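Local coordinates for PhnB protein (Bacillus cereus, PDB 3OMS) that is of unconfirmed function but belongs to the glyoxalase superfamily and may act as a 3-demethylubiquinone-9 3-methyltransferase, at residues S41-N46 against T53-T58; F14-G19 against H75-T80; F27-F32 against F59-Q64. All coordinates share one frame; numbering follows the deposited sequence. Where two conformers were deposited one is given.

Contact 1: S41-N46 against T53-T58; sequences SRYDEN and TVIHAT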
# COMPACT_ATOMS: atom_id res chain seq x y z
N SER A 41 9.96 11.49 -13.98
CA SER A 41 9.61 12.35 -15.11
C SER A 41 8.54 13.34 -14.65
O SER A 41 7.68 13.00 -13.83
CB SER A 41 9.12 11.54 -16.31
OG SER A 41 8.17 10.60 -15.89
N ARG A 42 8.64 14.57 -15.16
CA ARG A 42 7.82 15.70 -14.73
C ARG A 42 7.12 16.33 -15.92
O ARG A 42 7.68 16.37 -17.01
CB ARG A 42 8.70 16.78 -14.11
CG ARG A 42 9.52 16.30 -12.94
CD ARG A 42 10.23 17.46 -12.28
NE ARG A 42 11.14 17.01 -11.23
CZ ARG A 42 12.41 16.62 -11.44
NH1 ARG A 42 12.91 16.59 -12.67
NH2 ARG A 42 13.18 16.24 -10.42
N TYR A 43 5.91 16.84 -15.69
CA TYR A 43 5.11 17.42 -16.74
C TYR A 43 5.79 18.69 -17.23
O TYR A 43 6.22 19.52 -16.41
CB TYR A 43 3.70 17.75 -16.24
CG TYR A 43 2.82 16.52 -16.12
CD1 TYR A 43 2.32 15.89 -17.26
CD2 TYR A 43 2.57 15.96 -14.88
CE1 TYR A 43 1.52 14.78 -17.16
CE2 TYR A 43 1.78 14.83 -14.75
CZ TYR A 43 1.26 14.25 -15.89
OH TYR A 43 0.50 13.13 -15.75
N ASP A 44 5.89 18.82 -18.54
CA ASP A 44 6.33 20.10 -19.14
C ASP A 44 5.15 21.08 -19.24
O ASP A 44 4.11 20.86 -18.62
CB ASP A 44 6.98 19.86 -20.51
CG ASP A 44 5.98 19.40 -21.56
OD1 ASP A 44 6.41 18.67 -22.47
OD2 ASP A 44 4.77 19.73 -21.44
N GLU A 45 5.33 22.15 -20.04
CA GLU A 45 4.36 23.27 -20.15
C GLU A 45 2.95 22.92 -20.68
O GLU A 45 1.99 23.66 -20.39
CB GLU A 45 4.96 24.39 -21.04
CG GLU A 45 5.06 24.03 -22.53
CD GLU A 45 5.93 25.01 -23.32
OE1 GLU A 45 5.50 25.49 -24.40
OE2 GLU A 45 7.06 25.30 -22.86
N ASN A 46 2.84 21.82 -21.44
CA ASN A 46 1.57 21.43 -22.06
C ASN A 46 0.84 20.24 -21.37
O ASN A 46 -0.01 19.58 -21.99
CB ASN A 46 1.76 21.17 -23.56
CG ASN A 46 2.76 20.07 -23.86
OD1 ASN A 46 3.87 20.33 -24.35
ND2 ASN A 46 2.37 18.83 -23.59
N THR A 53 5.15 18.95 -11.92
CA THR A 53 4.64 17.84 -11.11
C THR A 53 5.05 16.49 -11.74
O THR A 53 5.40 16.43 -12.93
CB THR A 53 3.09 17.90 -10.91
OG1 THR A 53 2.44 17.63 -12.16
CG2 THR A 53 2.68 19.27 -10.34
N VAL A 54 4.96 15.43 -10.94
CA VAL A 54 5.45 14.10 -11.35
C VAL A 54 4.47 13.36 -12.27
O VAL A 54 3.32 13.03 -11.88
CB VAL A 54 5.79 13.26 -10.13
CG1 VAL A 54 6.17 11.78 -10.50
CG2 VAL A 54 6.93 13.93 -9.33
N ILE A 55 4.92 13.06 -13.48
CA ILE A 55 4.23 12.13 -14.34
C ILE A 55 4.29 10.72 -13.75
O ILE A 55 3.27 10.06 -13.54
CB ILE A 55 4.86 12.07 -15.76
CG1 ILE A 55 4.92 13.45 -16.44
CG2 ILE A 55 4.07 11.11 -16.65
CD1 ILE A 55 5.65 13.40 -17.84
N HIS A 56 5.52 10.26 -13.50
CA HIS A 56 5.75 8.98 -12.85
C HIS A 56 7.13 9.06 -12.21
O HIS A 56 8.02 9.71 -12.76
CB HIS A 56 5.63 7.81 -13.83
CG HIS A 56 6.59 7.85 -14.99
ND1 HIS A 56 7.90 7.44 -14.88
CD2 HIS A 56 6.42 8.22 -16.28
CE1 HIS A 56 8.50 7.58 -16.05
NE2 HIS A 56 7.62 8.05 -16.92
N ALA A 57 7.28 8.40 -11.06
CA ALA A 57 8.58 8.26 -10.40
C ALA A 57 8.66 6.92 -9.69
O ALA A 57 7.64 6.41 -9.17
CB ALA A 57 8.82 9.42 -9.40
N THR A 58 9.87 6.35 -9.67
CA THR A 58 10.18 5.10 -8.96
C THR A 58 11.26 5.42 -7.97
O THR A 58 12.21 6.13 -8.27
CB THR A 58 10.66 4.00 -9.89
OG1 THR A 58 9.60 3.68 -10.79
CG2 THR A 58 11.17 2.72 -9.13
O HOH W 1 0.93 11.73 -13.33
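The Y43 ring lies with one face against I55, whose CG1 stands 3.5 Å above the ring plane and over its centre, a CH-pi contact only 3° off the normal. At the edge of the same ring T53 comes in near the plane, its OG1 3.2 Å from Y43 CD2; that hydroxyl is turned to K50 O for its hydrogen bond. The ring swings over this side because its CG is anti to the carbonyl carbon (chi1 -76°), and its far end reaches a water that is hydrogen-bonded to both Y43 OH and I55 O. S41 and H56 point to the other face of the sheet from R42 and V54. In the conformers given, CB of S41 stands over one face of the H56 imidazole, toward the rim, with OG over the same face; both residues have alternates, so this CH-pi contact is less certain than the backbone. H56 O takes S41 N at 2.9 Å and, in this conformer, S41 OG at a longer 3.3 Å. I55 N reaches S41 O at 2.8 Å, bent (136° at the hydrogen), while Y43 N meets T53 O at 2.8 Å. On the R42 and V54 side, R42 extends to a salt bridge with E22, and V54 packs on A21 and E22, so helix 21-29 lies on this face. I55 and H56 thus both sit opposite S41, the classic beta bulge, placed where strand 54-61 turns a corner in its antiparallel hairpin with strand 37-42, at the outer edge of a mixed four-stranded sheet.

Contact 2: F14-G19 against H75-T80; sequences FLMFEG and HNFTFT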
# COMPACT_ATOMS: atom_id res chain seq x y z
N PHE A 14 2.04 1.77 -4.80
CA PHE A 14 1.94 2.87 -5.75
C PHE A 14 1.12 3.98 -5.06
O PHE A 14 -0.06 3.78 -4.65
CB PHE A 14 1.22 2.40 -6.99
CG PHE A 14 1.17 3.38 -8.16
CD1 PHE A 14 1.84 3.08 -9.35
CD2 PHE A 14 0.36 4.52 -8.12
CE1 PHE A 14 1.77 3.92 -10.44
CE2 PHE A 14 0.28 5.35 -9.21
CZ PHE A 14 1.00 5.02 -10.39
N LEU A 15 1.76 5.13 -4.90
CA LEU A 15 1.16 6.25 -4.20
C LEU A 15 0.78 7.38 -5.17
O LEU A 15 1.60 7.86 -5.95
CB LEU A 15 2.12 6.74 -3.10
CG LEU A 15 2.33 5.89 -1.84
CD1 LEU A 15 3.01 4.52 -2.06
CD2 LEU A 15 3.15 6.72 -0.82
N MSE A 16 -0.50 7.80 -5.11
CA MSE A 16 -0.98 8.87 -5.91
C MSE A 16 -1.23 10.13 -5.06
O MSE A 16 -2.15 10.16 -4.22
CB MSE A 16 -2.27 8.44 -6.61
CG MSE A 16 -2.84 9.49 -7.54
SE MSE A 16 -4.30 8.77 -8.64
CE MSE A 16 -5.50 8.43 -7.20
N PHE A 17 -0.40 11.14 -5.34
CA PHE A 17 -0.41 12.45 -4.73
C PHE A 17 -1.11 13.43 -5.67
O PHE A 17 -1.47 13.07 -6.81
CB PHE A 17 1.05 12.91 -4.43
CG PHE A 17 1.76 12.09 -3.43
CD1 PHE A 17 1.69 12.38 -2.09
CD2 PHE A 17 2.58 11.02 -3.82
CE1 PHE A 17 2.40 11.60 -1.14
CE2 PHE A 17 3.25 10.25 -2.92
CZ PHE A 17 3.16 10.54 -1.53
N GLU A 18 -1.36 14.66 -5.20
CA GLU A 18 -1.89 15.73 -6.07
C GLU A 18 -0.99 16.98 -6.07
O GLU A 18 -1.48 18.11 -5.95
CB GLU A 18 -3.36 16.09 -5.69
CG GLU A 18 -4.31 14.90 -5.93
CD GLU A 18 -5.77 15.17 -5.64
OE1 GLU A 18 -6.12 16.28 -5.16
OE2 GLU A 18 -6.56 14.25 -5.94
N GLY A 19 0.31 16.77 -6.23
CA GLY A 19 1.25 17.90 -6.29
C GLY A 19 2.44 17.76 -5.38
O GLY A 19 3.39 18.50 -5.54
N HIS A 75 -9.10 14.33 -7.19
CA HIS A 75 -10.03 13.27 -6.78
C HIS A 75 -10.75 13.63 -5.50
O HIS A 75 -10.30 14.51 -4.74
CB HIS A 75 -9.24 11.95 -6.65
CG HIS A 75 -8.80 11.41 -7.97
ND1 HIS A 75 -7.48 11.43 -8.38
CD2 HIS A 75 -9.50 10.88 -8.99
CE1 HIS A 75 -7.40 10.90 -9.59
NE2 HIS A 75 -8.61 10.57 -9.98
N ASN A 76 -11.89 12.99 -5.24
CA ASN A 76 -12.62 13.23 -4.00
C ASN A 76 -12.15 12.35 -2.82
O ASN A 76 -12.72 12.37 -1.74
CB ASN A 76 -14.17 13.17 -4.23
CG ASN A 76 -14.70 11.73 -4.44
OD1 ASN A 76 -13.98 10.72 -4.26
ND2 ASN A 76 -15.99 11.65 -4.76
N PHE A 77 -11.03 11.64 -3.01
CA PHE A 77 -10.45 10.80 -1.95
C PHE A 77 -8.99 11.10 -1.82
O PHE A 77 -8.37 11.73 -2.71
CB PHE A 77 -10.63 9.31 -2.34
CG PHE A 77 -10.05 8.96 -3.68
CD1 PHE A 77 -8.69 8.73 -3.84
CD2 PHE A 77 -10.86 8.87 -4.79
CE1 PHE A 77 -8.17 8.44 -5.09
CE2 PHE A 77 -10.34 8.55 -6.05
CZ PHE A 77 -9.02 8.34 -6.20
N THR A 78 -8.39 10.60 -0.74
CA THR A 78 -6.93 10.59 -0.63
C THR A 78 -6.55 9.35 0.18
O THR A 78 -7.34 8.41 0.27
CB THR A 78 -6.38 11.92 0.01
OG1 THR A 78 -4.93 11.93 0.01
CG2 THR A 78 -6.94 12.12 1.43
N PHE A 79 -5.36 9.36 0.77
CA PHE A 79 -4.90 8.22 1.54
C PHE A 79 -5.75 8.03 2.74
O PHE A 79 -6.28 9.02 3.29
CB PHE A 79 -3.44 8.42 1.98
CG PHE A 79 -2.50 8.70 0.86
CD1 PHE A 79 -2.04 7.65 0.05
CD2 PHE A 79 -2.02 10.00 0.63
CE1 PHE A 79 -1.17 7.92 -0.99
CE2 PHE A 79 -1.14 10.27 -0.41
CZ PHE A 79 -0.72 9.24 -1.21
N THR A 80 -5.95 6.76 3.12
CA THR A 80 -6.62 6.44 4.37
C THR A 80 -5.75 5.42 5.15
O THR A 80 -4.82 4.84 4.57
CB THR A 80 -8.02 5.87 4.20
OG1 THR A 80 -7.96 4.51 3.69
CG2 THR A 80 -8.92 6.74 3.28
O HOH W 2 -3.74 11.70 -2.60
O HOH W 3 -8.58 16.75 -4.99
O HOH W 4 -5.65 12.14 -6.75
O HOH W 5 -6.06 11.59 -4.06
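The rings of F17 and F79 meet edge-to-face: F79 CZ stands 3.9 Å over one face of F17, toward its rim, with the planes at 63° and the centroids 5.2 Å apart. L15 CB and the carbonyl oxygen of M16 reach F79 obliquely, the latter 3.5 Å from F79 CZ. F77 is met at its edge by the methyl of M16, here selenomethionine, CE lying 3.4 Å from F77 CE1, while H75 CB covers a face of the same ring. The bend at the end of M16 (chi3 65°) carries CE there, leaving SE oblique to the H75 imidazole, 4.7 Å from its centroid. H75 in turn has a water in plane at its ND1 edge.

That water also lies against E18 OE2, at distances too short to trust in detail. The sounder bond is H75 N to E18 OE2, 2.8 Å and nearly straight, entering on the syn side of the carboxylate but out of its plane. Another water bridges M16 O, 2.7 Å away, to T78 OG1. The contact therefore divides in two: the buried F17-F79 pair, where F79 also meets A82 of the second subunit, and a hydrated carboxylate that accepts from the 75-80 backbone and from waters.

Contact 3: F27-F32 against F59-Q64; sequences FYTSLF and FTLNGQ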
# COMPACT_ATOMS: atom_id res chain seq x y z
N PHE A 27 11.48 13.22 0.97
CA PHE A 27 11.33 13.03 2.43
C PHE A 27 11.49 11.59 2.80
O PHE A 27 12.33 11.26 3.66
CB PHE A 27 9.97 13.57 2.87
CG PHE A 27 9.67 13.36 4.34
CD1 PHE A 27 10.54 13.80 5.32
CD2 PHE A 27 8.47 12.77 4.72
CE1 PHE A 27 10.23 13.66 6.68
CE2 PHE A 27 8.15 12.63 6.06
CZ PHE A 27 9.01 13.06 7.04
N TYR A 28 10.78 10.69 2.11
CA TYR A 28 10.79 9.26 2.49
C TYR A 28 12.16 8.63 2.31
O TYR A 28 12.63 7.87 3.15
CB TYR A 28 9.76 8.47 1.69
CG TYR A 28 8.32 8.90 1.92
CD1 TYR A 28 7.91 9.50 3.14
CD2 TYR A 28 7.37 8.67 0.95
CE1 TYR A 28 6.59 9.86 3.31
CE2 TYR A 28 6.10 9.05 1.10
CZ TYR A 28 5.68 9.64 2.28
OH TYR A 28 4.36 9.94 2.37
N THR A 29 12.81 8.95 1.21
CA THR A 29 14.10 8.33 0.95
C THR A 29 15.17 8.83 1.94
O THR A 29 16.21 8.22 2.05
CB THR A 29 14.59 8.55 -0.48
OG1 THR A 29 14.62 9.94 -0.76
CG2 THR A 29 13.69 7.86 -1.51
N SER A 30 14.91 9.91 2.67
CA SER A 30 15.85 10.36 3.72
C SER A 30 15.73 9.61 5.07
O SER A 30 16.59 9.79 5.96
CB SER A 30 15.64 11.86 3.98
OG SER A 30 14.52 12.11 4.85
N LEU A 31 14.71 8.77 5.22
CA LEU A 31 14.35 8.20 6.51
C LEU A 31 14.94 6.84 6.75
O LEU A 31 15.01 6.38 7.88
CB LEU A 31 12.83 8.06 6.63
CG LEU A 31 12.02 9.35 6.54
CD1 LEU A 31 10.54 9.01 6.67
CD2 LEU A 31 12.46 10.33 7.61
N PHE A 32 15.31 6.15 5.66
CA PHE A 32 15.77 4.78 5.76
C PHE A 32 17.07 4.59 4.99
O PHE A 32 17.34 5.29 4.00
CB PHE A 32 14.71 3.81 5.17
CG PHE A 32 13.34 3.97 5.77
CD1 PHE A 32 13.06 3.48 7.03
CD2 PHE A 32 12.32 4.61 5.07
CE1 PHE A 32 11.80 3.66 7.60
CE2 PHE A 32 11.07 4.80 5.63
CZ PHE A 32 10.80 4.32 6.89
N PHE A 59 11.11 4.91 -6.74
CA PHE A 59 12.12 5.08 -5.71
C PHE A 59 12.20 3.85 -4.88
O PHE A 59 11.25 3.04 -4.87
CB PHE A 59 11.82 6.29 -4.82
CG PHE A 59 10.51 6.22 -4.09
CD1 PHE A 59 10.47 6.05 -2.69
CD2 PHE A 59 9.30 6.46 -4.77
CE1 PHE A 59 9.26 6.06 -2.00
CE2 PHE A 59 8.08 6.43 -4.06
CZ PHE A 59 8.06 6.24 -2.68
N THR A 60 13.29 3.69 -4.13
CA THR A 60 13.41 2.56 -3.24
C THR A 60 13.34 3.04 -1.77
O THR A 60 13.74 4.15 -1.44
CB THR A 60 14.69 1.79 -3.45
OG1 THR A 60 15.81 2.70 -3.28
CG2 THR A 60 14.72 1.12 -4.82
N LEU A 61 12.77 2.19 -0.91
CA LEU A 61 12.89 2.31 0.52
C LEU A 61 13.50 1.02 1.02
O LEU A 61 12.93 -0.08 0.86
CB LEU A 61 11.52 2.60 1.14
CG LEU A 61 10.74 3.87 0.73
CD1 LEU A 61 9.37 3.93 1.43
CD2 LEU A 61 11.55 5.20 0.96
N ASN A 62 14.72 1.13 1.54
CA ASN A 62 15.53 -0.02 1.91
C ASN A 62 15.57 -1.06 0.83
O ASN A 62 15.38 -2.24 1.11
CB ASN A 62 15.00 -0.63 3.21
CG ASN A 62 16.04 -1.50 3.96
OD1 ASN A 62 15.78 -2.67 4.22
ND2 ASN A 62 17.19 -0.93 4.29
N GLY A 63 15.79 -0.65 -0.41
CA GLY A 63 15.96 -1.62 -1.48
C GLY A 63 14.65 -2.01 -2.16
O GLY A 63 14.71 -2.56 -3.24
N GLN A 64 13.49 -1.75 -1.53
CA GLN A 64 12.19 -2.13 -2.09
C GLN A 64 11.67 -1.00 -2.97
O GLN A 64 11.67 0.13 -2.55
CB GLN A 64 11.18 -2.40 -0.97
CG GLN A 64 9.77 -2.78 -1.45
CD GLN A 64 8.79 -3.04 -0.29
OE1 GLN A 64 9.18 -3.03 0.88
NE2 GLN A 64 7.51 -3.22 -0.62
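One residue before Y28, which packs on L61 across the contact, F27 O accepts twice from S30: from its backbone N, and from OG at 2.6 Å, the hydroxyl lying in the carbonyl plane on a lone pair. Y28 O is bonded within its own segment by L31 N at 3.1 Å and is touched from across the contact by the methyl L61 CD2 at 3.6 Å. The other side-chain contacts are mostly carbon to carbon. The branch of L61 that does the work is CD2, carried out from the strand by a side chain whose CG lies anti to the carbonyl carbon (chi1 -60°). It lies 3.8 Å from Y28 CB and meets the F32 ring at the edge, near its plane, 4.2 Å from F32 CD2. It also lies in plane at the edge of F59, its own neighbour but one. F59 CE1 in turn comes to the edge of the Y28 ring, 4.4 Å from Y28 CD2, while T29 CG2 approaches obliquely, 3.9 Å from F59 CD1. T29 turns that methyl to the strand, with T60 O 3.7 Å from CG2, and its OG1 is hydrogen-bonded to M25 O back along the helix. Y28 OH is hydrogen-bonded to D126. Beyond L61 the chain reverses through a type I' turn from L61 to Q64, closed by backbone bonds in both directions. Residues 28, 29 and 32 thus lie against strand 54-61, which pairs with strand 64-70. F32 goes on to V98 of helix 92-103 and, together with L61, to W132 of strand 131-136; K10 and I11 of the second subunit pack on F32 and L61 respectively. Strand 11-17, helix 21-29 and strands 37-42, 54-61 and 64-70 run in beta-alpha-beta-beta-beta order, consistent with a glyoxalase-family module.

Overall arrangement
All three contacts reach one four-stranded sheet. Contacts 1 and 3 share strand 54-61, the bulge lying before the hairpin turn, with centres about 20 Å apart. Contact 2 sets the 75-80 loop against strand 11-17, at the other edge of that sheet within the chain, where the second subunit continues it; its centre is about 16 Å from that of contact 1 and about 19 Å from that of contact 3. Contacts 2 and 3 nevertheless touch, F17 CZ lying 4.1 Å from Y28 OH, and both meet the second subunit, which contact 1 does not. No active site is established, but the F32 side chain in contact 3 lies about 6 Å from a bound 1,2-ethanediol, probably from the crystallisation liquor.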